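Local coordinates for protein glucanase (Clostridium thermocellum, PDB 5GXX) that probably cleaves internal beta-1,4-glucosidic bonds of cellulose as a cellulosomal family 9 endoglucanase, joining a catalytic module to a cellulose-binding-type beta module, at residues A[485-490]-A[568-573]; A[516-521]-A[528-533]; A[457-462]-A[558-563]. The protein carries 1 engineered substitution. All blocks are in the same frame, centred on the assembly; numbering follows the deposited sequence.

Contact 1: A[485-490]-A[568-573]. With CA (calcium ion), chain D.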
# COMPACT_ATOMS: atom_id res chain seq x y z
N TYR A 485 25.41 -9.37 12.41
CA TYR A 485 24.89 -10.73 12.41
C TYR A 485 26.08 -11.70 12.39
O TYR A 485 26.81 -11.76 11.40
CB TYR A 485 23.98 -11.00 11.19
CG TYR A 485 23.33 -12.37 11.25
CD1 TYR A 485 23.96 -13.49 10.70
CD2 TYR A 485 22.08 -12.55 11.86
CE1 TYR A 485 23.37 -14.75 10.79
CE2 TYR A 485 21.49 -13.80 11.94
CZ TYR A 485 22.14 -14.89 11.40
OH TYR A 485 21.50 -16.11 11.52
N TYR A 486 26.26 -12.44 13.48
CA TYR A 486 27.41 -13.32 13.67
C TYR A 486 27.10 -14.78 13.39
O TYR A 486 26.06 -15.30 13.80
CB TYR A 486 27.92 -13.23 15.11
CG TYR A 486 28.37 -11.87 15.57
CD1 TYR A 486 29.68 -11.43 15.35
CD2 TYR A 486 27.50 -11.04 16.27
CE1 TYR A 486 30.11 -10.19 15.79
CE2 TYR A 486 27.93 -9.79 16.71
CZ TYR A 486 29.23 -9.38 16.46
OH TYR A 486 29.63 -8.14 16.91
N MET A 487 28.06 -15.43 12.73
CA MET A 487 27.96 -16.83 12.33
C MET A 487 29.21 -17.59 12.73
O MET A 487 30.29 -17.01 12.82
CB MET A 487 27.85 -16.91 10.80
CG MET A 487 26.70 -16.13 10.22
SD MET A 487 27.00 -15.82 8.47
CE MET A 487 27.93 -14.28 8.52
N ASP A 488 29.06 -18.90 12.90
CA ASP A 488 30.19 -19.82 13.03
C ASP A 488 30.27 -20.58 11.71
O ASP A 488 29.32 -21.27 11.33
CB ASP A 488 29.96 -20.76 14.22
CG ASP A 488 31.14 -21.67 14.49
OD1 ASP A 488 31.93 -21.94 13.57
OD2 ASP A 488 31.29 -22.12 15.65
N LEU A 489 31.39 -20.43 11.02
CA LEU A 489 31.56 -21.04 9.70
C LEU A 489 32.40 -22.31 9.75
O LEU A 489 32.91 -22.76 8.72
CB LEU A 489 32.15 -20.03 8.72
CG LEU A 489 31.33 -18.77 8.42
CD1 LEU A 489 31.98 -17.99 7.29
CD2 LEU A 489 29.88 -19.08 8.07
N THR A 490 32.51 -22.92 10.93
CA THR A 490 33.25 -24.17 11.10
C THR A 490 32.81 -25.25 10.11
O THR A 490 33.66 -25.89 9.49
CB THR A 490 33.16 -24.74 12.53
OG1 THR A 490 33.75 -23.82 13.44
CG2 THR A 490 33.92 -26.07 12.65
N THR A 568 22.48 -23.41 13.40
CA THR A 568 22.30 -23.74 14.82
C THR A 568 23.54 -23.50 15.69
O THR A 568 23.44 -23.54 16.92
CB THR A 568 21.75 -25.17 15.04
OG1 THR A 568 22.79 -26.14 14.88
CG2 THR A 568 20.59 -25.49 14.10
N ASN A 569 24.69 -23.23 15.09
CA ASN A 569 25.87 -22.84 15.86
C ASN A 569 26.26 -21.37 15.65
O ASN A 569 27.36 -20.95 16.05
CB ASN A 569 27.06 -23.79 15.64
CG ASN A 569 27.60 -23.78 14.22
OD1 ASN A 569 27.29 -22.88 13.42
ND2 ASN A 569 28.43 -24.77 13.89
N ASP A 570 25.37 -20.61 15.03
CA ASP A 570 25.62 -19.20 14.73
C ASP A 570 25.14 -18.33 15.88
O ASP A 570 24.00 -18.48 16.33
CB ASP A 570 24.92 -18.80 13.43
CG ASP A 570 25.49 -19.51 12.22
OD1 ASP A 570 26.47 -20.29 12.32
OD2 ASP A 570 24.93 -19.26 11.12
N PHE A 571 26.02 -17.46 16.37
CA PHE A 571 25.74 -16.61 17.53
C PHE A 571 24.44 -15.82 17.38
O PHE A 571 23.63 -15.75 18.31
CB PHE A 571 26.92 -15.67 17.80
CG PHE A 571 26.71 -14.72 18.96
CD1 PHE A 571 26.12 -13.48 18.76
CD2 PHE A 571 27.13 -15.07 20.24
CE1 PHE A 571 25.95 -12.60 19.83
CE2 PHE A 571 26.95 -14.20 21.31
CZ PHE A 571 26.36 -12.96 21.10
N SER A 572 24.20 -15.24 16.21
CA SER A 572 23.03 -14.40 16.03
C SER A 572 21.73 -15.13 15.70
O SER A 572 20.67 -14.52 15.70
CB SER A 572 23.32 -13.31 15.01
OG SER A 572 24.37 -12.51 15.51
N TYR A 573 21.81 -16.43 15.45
CA TYR A 573 20.62 -17.25 15.24
C TYR A 573 19.94 -17.68 16.54
O TYR A 573 18.79 -18.12 16.53
CB TYR A 573 21.02 -18.51 14.46
CG TYR A 573 19.95 -19.13 13.59
CD1 TYR A 573 19.46 -18.45 12.47
CD2 TYR A 573 19.47 -20.41 13.85
CE1 TYR A 573 18.52 -19.05 11.64
CE2 TYR A 573 18.53 -21.00 13.03
CZ TYR A 573 18.06 -20.32 11.92
OH TYR A 573 17.12 -20.92 11.11
CA CA D . 27.20 -22.20 11.20
O HOH W 1 22.73 -18.00 10.14
O HOH W 2 30.44 -20.80 17.64
O HOH W 3 26.41 -20.84 9.42
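Asp488, Asn569 and Asp570 meet across this contact around a calcium ion, at the point where strand 481-488 of the cellulose-binding-type beta module ends against the loop before strand 581-583. The metal takes the backbone O of Asp488, OD1 of Asn569 and OD1 of Asp570, each at 2.3 Å, together with a water; Glu491 and the backbone O of Asp566 complete the site. Asp570 OD1 also accepts the backbone N of Asp488 at 3.0 Å, from above the carboxylate plane, so one oxygen serves both metal and strand. Its other oxygen, OD2, accepts hydrogen bonds from the metal-bound water and from a second water that touches Tyr485 OH, which leaves both oxygens of this buried carboxylate satisfied. The Asp488 side chain takes no part in binding the metal, which uses its backbone O. Asp488 OD1 accepts from Thr490 N, closing an Asx turn, and from Thr490 OG1 at 2.6 Å, the latter on the syn lone pair; a water donates to Asp488 OD2 and, weakly, to Asn569 O. The Asp488 carboxylate lies stacked on the Asn569 amide, the planes 20° apart.

Farther back along the strand, Ser572 pairs with Tyr486 by two bonds. Turned beside its own backbone N (chi1 -62°), Ser572 OG meets the backbone N of Tyr486 in a nearly straight bond (2.8 Å, 174°) and is also hydrogen-bonded to Tyr585 O, while Ser572 N returns a bond to Tyr486 O. In a separate CH-pi contact, Ser572 CB sits over one face of the Tyr485 ring, 3.8 Å from the centroid.

Contact 2: A[516-521]-A[528-533]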
# COMPACT_ATOMS: atom_id res chain seq x y z
N GLU A 516 23.87 -0.24 3.72
CA GLU A 516 24.87 -1.12 3.14
C GLU A 516 25.06 -2.36 4.02
O GLU A 516 24.81 -2.33 5.23
CB GLU A 516 26.18 -0.39 2.86
CG GLU A 516 26.81 0.20 4.10
CD GLU A 516 28.26 0.63 3.95
OE1 GLU A 516 28.95 0.23 2.99
OE2 GLU A 516 28.72 1.38 4.84
N ILE A 517 25.45 -3.45 3.38
CA ILE A 517 25.81 -4.68 4.08
C ILE A 517 27.28 -4.95 3.78
O ILE A 517 27.69 -4.94 2.62
CB ILE A 517 24.96 -5.91 3.67
CG1 ILE A 517 23.46 -5.61 3.77
CG2 ILE A 517 25.34 -7.10 4.56
CD1 ILE A 517 22.58 -6.78 3.38
N SER A 518 28.06 -5.18 4.82
CA SER A 518 29.48 -5.43 4.62
C SER A 518 29.69 -6.81 4.01
O SER A 518 28.79 -7.66 4.09
CB SER A 518 30.22 -5.37 5.96
OG SER A 518 29.96 -6.52 6.73
N PRO A 519 30.88 -7.05 3.42
CA PRO A 519 31.24 -8.43 3.12
C PRO A 519 31.36 -9.22 4.42
O PRO A 519 31.42 -8.63 5.50
CB PRO A 519 32.60 -8.31 2.42
CG PRO A 519 32.79 -6.86 2.10
CD PRO A 519 31.93 -6.09 3.05
N ILE A 520 31.35 -10.55 4.33
CA ILE A 520 31.51 -11.40 5.51
C ILE A 520 32.92 -11.22 6.06
O ILE A 520 33.89 -11.34 5.31
CB ILE A 520 31.22 -12.87 5.16
CG1 ILE A 520 29.77 -13.00 4.66
CG2 ILE A 520 31.49 -13.79 6.34
CD1 ILE A 520 29.50 -14.32 3.94
N THR A 521 32.99 -10.89 7.35
CA THR A 521 34.20 -10.38 7.99
C THR A 521 34.60 -11.26 9.16
O THR A 521 33.77 -11.67 9.96
CB THR A 521 33.94 -8.94 8.48
OG1 THR A 521 33.62 -8.14 7.33
CG2 THR A 521 35.17 -8.35 9.17
N TYR A 528 32.53 -15.28 12.12
CA TYR A 528 32.49 -14.25 11.10
C TYR A 528 31.20 -13.44 11.26
O TYR A 528 30.27 -13.88 11.95
CB TYR A 528 32.54 -14.88 9.70
CG TYR A 528 33.88 -15.50 9.34
CD1 TYR A 528 34.27 -16.73 9.87
CD2 TYR A 528 34.73 -14.86 8.46
CE1 TYR A 528 35.51 -17.29 9.53
CE2 TYR A 528 35.96 -15.41 8.11
CZ TYR A 528 36.34 -16.62 8.65
OH TYR A 528 37.55 -17.14 8.29
N TYR A 529 31.12 -12.28 10.63
CA TYR A 529 29.89 -11.48 10.69
C TYR A 529 29.70 -10.60 9.46
O TYR A 529 30.64 -10.30 8.72
CB TYR A 529 29.86 -10.60 11.96
CG TYR A 529 30.89 -9.50 11.97
CD1 TYR A 529 32.23 -9.77 12.26
CD2 TYR A 529 30.55 -8.19 11.67
CE1 TYR A 529 33.19 -8.76 12.26
CE2 TYR A 529 31.49 -7.17 11.68
CZ TYR A 529 32.81 -7.46 11.97
OH TYR A 529 33.73 -6.44 11.97
N ILE A 530 28.45 -10.17 9.29
CA ILE A 530 28.16 -9.04 8.41
C ILE A 530 27.65 -7.92 9.30
O ILE A 530 27.04 -8.17 10.36
CB ILE A 530 27.16 -9.38 7.28
CG1 ILE A 530 25.81 -9.86 7.83
CG2 ILE A 530 27.79 -10.37 6.31
CD1 ILE A 530 24.69 -9.99 6.78
N LYS A 531 27.97 -6.71 8.88
CA LYS A 531 27.45 -5.52 9.53
C LYS A 531 26.48 -4.89 8.54
O LYS A 531 26.81 -4.72 7.37
CB LYS A 531 28.57 -4.52 9.81
CG LYS A 531 28.05 -3.20 10.39
CD LYS A 531 29.19 -2.25 10.74
CE LYS A 531 29.91 -2.66 12.02
NZ LYS A 531 28.99 -2.79 13.19
N ILE A 532 25.31 -4.52 9.06
CA ILE A 532 24.28 -3.79 8.33
C ILE A 532 24.36 -2.35 8.85
O ILE A 532 24.16 -2.14 10.05
CB ILE A 532 22.87 -4.38 8.61
CG1 ILE A 532 22.66 -5.80 8.03
CG2 ILE A 532 21.79 -3.50 8.04
CD1 ILE A 532 23.57 -6.88 8.58
N SER A 533 24.68 -1.40 7.98
CA SER A 533 24.85 0.01 8.36
C SER A 533 23.81 0.91 7.69
O SER A 533 23.63 0.83 6.47
CB SER A 533 26.24 0.51 7.96
OG SER A 533 27.25 -0.22 8.65
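The backbone O of Pro519 is gripped by two hydroxyls, Ser518 OG at 2.8 Å and Thr521 OG1 at 2.9 Å, which reach it from opposite faces of its carbonyl plane. Ser518 OG at the same time accepts the backbone N of Lys531 (2.9 Å, 172°), so a side chain stands in for a strand carbonyl where the antiparallel hairpin of strands 515-524 and 527-534 is interrupted. With chi1 at 74°, OG lies between its own backbone N and carbonyl carbon, and from there it serves both partners. Regular pairing resumes on each side of the break, shifted by one residue: Glu516 and Ser533 form a hydrogen-bonded pair at one end, Thr521 and Tyr529 at the other, with Thr521 N to Tyr529 O at 2.8 Å. Between them, Ser518 N still reaches Lys531 O.

Ile517, Ile520, Ile530 and Ile532 provide the apolar layer. Ile530 is wedged between two isoleucines of the other strand, its CD1 3.7 Å from Ile517 CG2 and its CG2 equally close to Ile520 CG1; Leu552 and Phe554 of strand 549-557 add to the layer from the facing sheet of the module. On the reverse face Thr521 CB sits over the Tyr529 ring, 4.1 Å from the centroid and 20° off the normal. Glu516 CG packs on Ser533 CB, while Glu516 OE2 forms a salt bridge with Lys503 of the second subunit.

The backbone groups at the break thus still have partners, Pro519 O in the hydroxyls of Ser518 and Thr521 and Lys531 N in Ser518 OG alone, while the isoleucines leave one face of the pair apolar.

Contact 3: A[457-462]-A[558-563]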
# COMPACT_ATOMS: atom_id res chain seq x y z
N SER A 457 16.74 -22.97 4.99
CA SER A 457 16.92 -23.92 3.90
C SER A 457 18.15 -24.76 4.18
O SER A 457 18.99 -24.37 4.99
CB SER A 457 17.05 -23.14 2.60
OG SER A 457 17.79 -23.85 1.63
N ASP A 458 18.31 -25.91 3.53
CA ASP A 458 19.53 -26.67 3.77
C ASP A 458 20.78 -25.98 3.22
O ASP A 458 21.90 -26.40 3.50
CB ASP A 458 19.44 -28.15 3.39
CG ASP A 458 18.88 -28.39 2.01
OD1 ASP A 458 18.95 -27.47 1.16
OD2 ASP A 458 18.37 -29.51 1.78
N HIS A 459 20.62 -24.88 2.49
CA HIS A 459 21.80 -24.13 2.06
C HIS A 459 21.81 -22.63 2.36
O HIS A 459 22.75 -21.97 1.96
CB HIS A 459 22.13 -24.40 0.59
CG HIS A 459 21.14 -23.80 -0.36
ND1 HIS A 459 21.41 -22.65 -1.07
CD2 HIS A 459 19.91 -24.20 -0.74
CE1 HIS A 459 20.37 -22.37 -1.85
NE2 HIS A 459 19.45 -23.30 -1.66
N PHE A 460 20.80 -22.10 3.04
CA PHE A 460 20.83 -20.69 3.45
C PHE A 460 20.02 -20.37 4.71
O PHE A 460 19.12 -21.13 5.11
CB PHE A 460 20.38 -19.78 2.30
CG PHE A 460 18.93 -19.89 1.93
CD1 PHE A 460 17.94 -19.34 2.74
CD2 PHE A 460 18.56 -20.49 0.72
CE1 PHE A 460 16.61 -19.44 2.39
CE2 PHE A 460 17.22 -20.57 0.36
CZ PHE A 460 16.24 -20.04 1.19
N THR A 461 20.35 -19.24 5.32
CA THR A 461 19.52 -18.60 6.35
C THR A 461 19.03 -17.27 5.79
O THR A 461 19.83 -16.52 5.26
CB THR A 461 20.36 -18.32 7.61
OG1 THR A 461 20.70 -19.56 8.24
CG2 THR A 461 19.58 -17.49 8.62
N GLU A 462 17.74 -16.97 5.93
CA GLU A 462 17.24 -15.67 5.53
C GLU A 462 16.59 -15.02 6.75
O GLU A 462 15.71 -15.61 7.38
CB GLU A 462 16.24 -15.79 4.39
CG GLU A 462 15.79 -14.45 3.85
CD GLU A 462 14.90 -14.61 2.64
OE1 GLU A 462 15.42 -14.74 1.51
OE2 GLU A 462 13.67 -14.63 2.84
N ALA A 558 25.04 -20.70 1.25
CA ALA A 558 25.99 -21.62 0.62
C ALA A 558 25.41 -22.01 -0.74
O ALA A 558 24.23 -21.76 -1.00
CB ALA A 558 26.15 -22.84 1.48
N PRO A 559 26.23 -22.60 -1.62
CA PRO A 559 25.74 -22.94 -2.96
C PRO A 559 24.52 -23.85 -2.95
O PRO A 559 24.41 -24.72 -2.09
CB PRO A 559 26.96 -23.62 -3.60
CG PRO A 559 28.12 -22.97 -2.92
CD PRO A 559 27.68 -22.82 -1.50
N GLN A 560 23.58 -23.60 -3.86
CA GLN A 560 22.43 -24.48 -4.00
C GLN A 560 22.91 -25.90 -4.26
O GLN A 560 23.83 -26.11 -5.05
CB GLN A 560 21.56 -23.99 -5.16
CG GLN A 560 20.24 -24.72 -5.31
CD GLN A 560 19.73 -24.62 -6.72
OE1 GLN A 560 19.88 -23.59 -7.37
NE2 GLN A 560 19.16 -25.71 -7.23
N GLY A 561 22.30 -26.86 -3.56
CA GLY A 561 22.67 -28.27 -3.68
C GLY A 561 23.58 -28.76 -2.57
O GLY A 561 23.66 -29.96 -2.34
N THR A 562 24.25 -27.85 -1.86
CA THR A 562 25.07 -28.24 -0.72
C THR A 562 24.23 -28.55 0.52
O THR A 562 23.09 -28.09 0.63
CB THR A 562 26.16 -27.21 -0.39
OG1 THR A 562 25.56 -25.97 0.01
CG2 THR A 562 27.06 -26.99 -1.59
N LYS A 563 24.79 -29.34 1.42
CA LYS A 563 24.04 -29.89 2.55
C LYS A 563 24.72 -29.63 3.90
O LYS A 563 24.36 -30.25 4.91
CB LYS A 563 23.80 -31.40 2.38
CG LYS A 563 23.24 -31.82 1.02
CD LYS A 563 21.76 -31.49 0.88
CE LYS A 563 21.26 -31.95 -0.48
NZ LYS A 563 19.82 -31.65 -0.64
O HOH W 4 20.80 -27.56 -1.09
O HOH W 5 24.64 -26.04 2.57
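Two hydrogen bonds join His459 to Ala558 where strand 460-469 begins beside the end of strand 549-557. Ala558 N donates to His459 O at 2.7 Å, though the N-H is bent well off the line (133°). The second bond uses the side chain: His459 ND1 donates to Ala558 O at 3.0 Å, with the acceptor close to the ring plane. A chi1 of 70° sets the imidazole between its own backbone N and carbonyl carbon and brings ND1 to that of Ala558.

The ring is also sandwiched. Gln560 CA lies over one face, 3.7 Å from the centroid in a CH-pi contact, and Phe460 CD2 approaches the opposite face. The imidazole is thus pinned at its edge and between these two groups, which probably restricts its rotation.

Two local turns shape the partners. Ser457 OG accepts His459 N in an ST turn, whereas Pro559 to Thr562 make a type II beta turn whose first carbonyl, Pro559 O, takes both Thr562 N and Thr562 OG1. Gly561 has a positive phi in this turn.

Water and charge bridge the outer side. One water donates to Asp458 OD1 and Thr562 O and accepts Gly561 N; another donates to Asp458 O and, at 2.7 Å, to Thr562 OG1. The salt bridge from Asp458 OD2 to Lys563 NZ is long, at 3.5 Å, and lies at the surface.

The contact sits at one end of the antiparallel sheet that holds strands 447-456, 460-469 and 549-557. Residues 457-459 form the turn of the hairpin made by the first two of these strands; the loop 558-563 follows the third, with Thr461 and Ile556 bonded through their backbones just inside.

Overall arrangement
Followed from the N terminus, the chain passes through the catalytic module before reaching residues 457-462, which begin contact 3, a loop closed much later by 558-563. Contact 1 opens within that span at 485-490 and closes beyond it at 568-573, so the two loops cross. The short hairpin of contact 2 is nested inside both. Met487 N lies 2.8 Å from Tyr528 O where contacts 1 and 2 adjoin, and Thr461 of contact 3 packs on Tyr485 and Tyr573 of contact 1. Contact 1 ties the sheet of strand 481-488 to the calcium-binding loop, contact 2 closes that sheet's edge hairpin, and contact 3 joins the turn before strand 460-469 to the loop after strand 549-557.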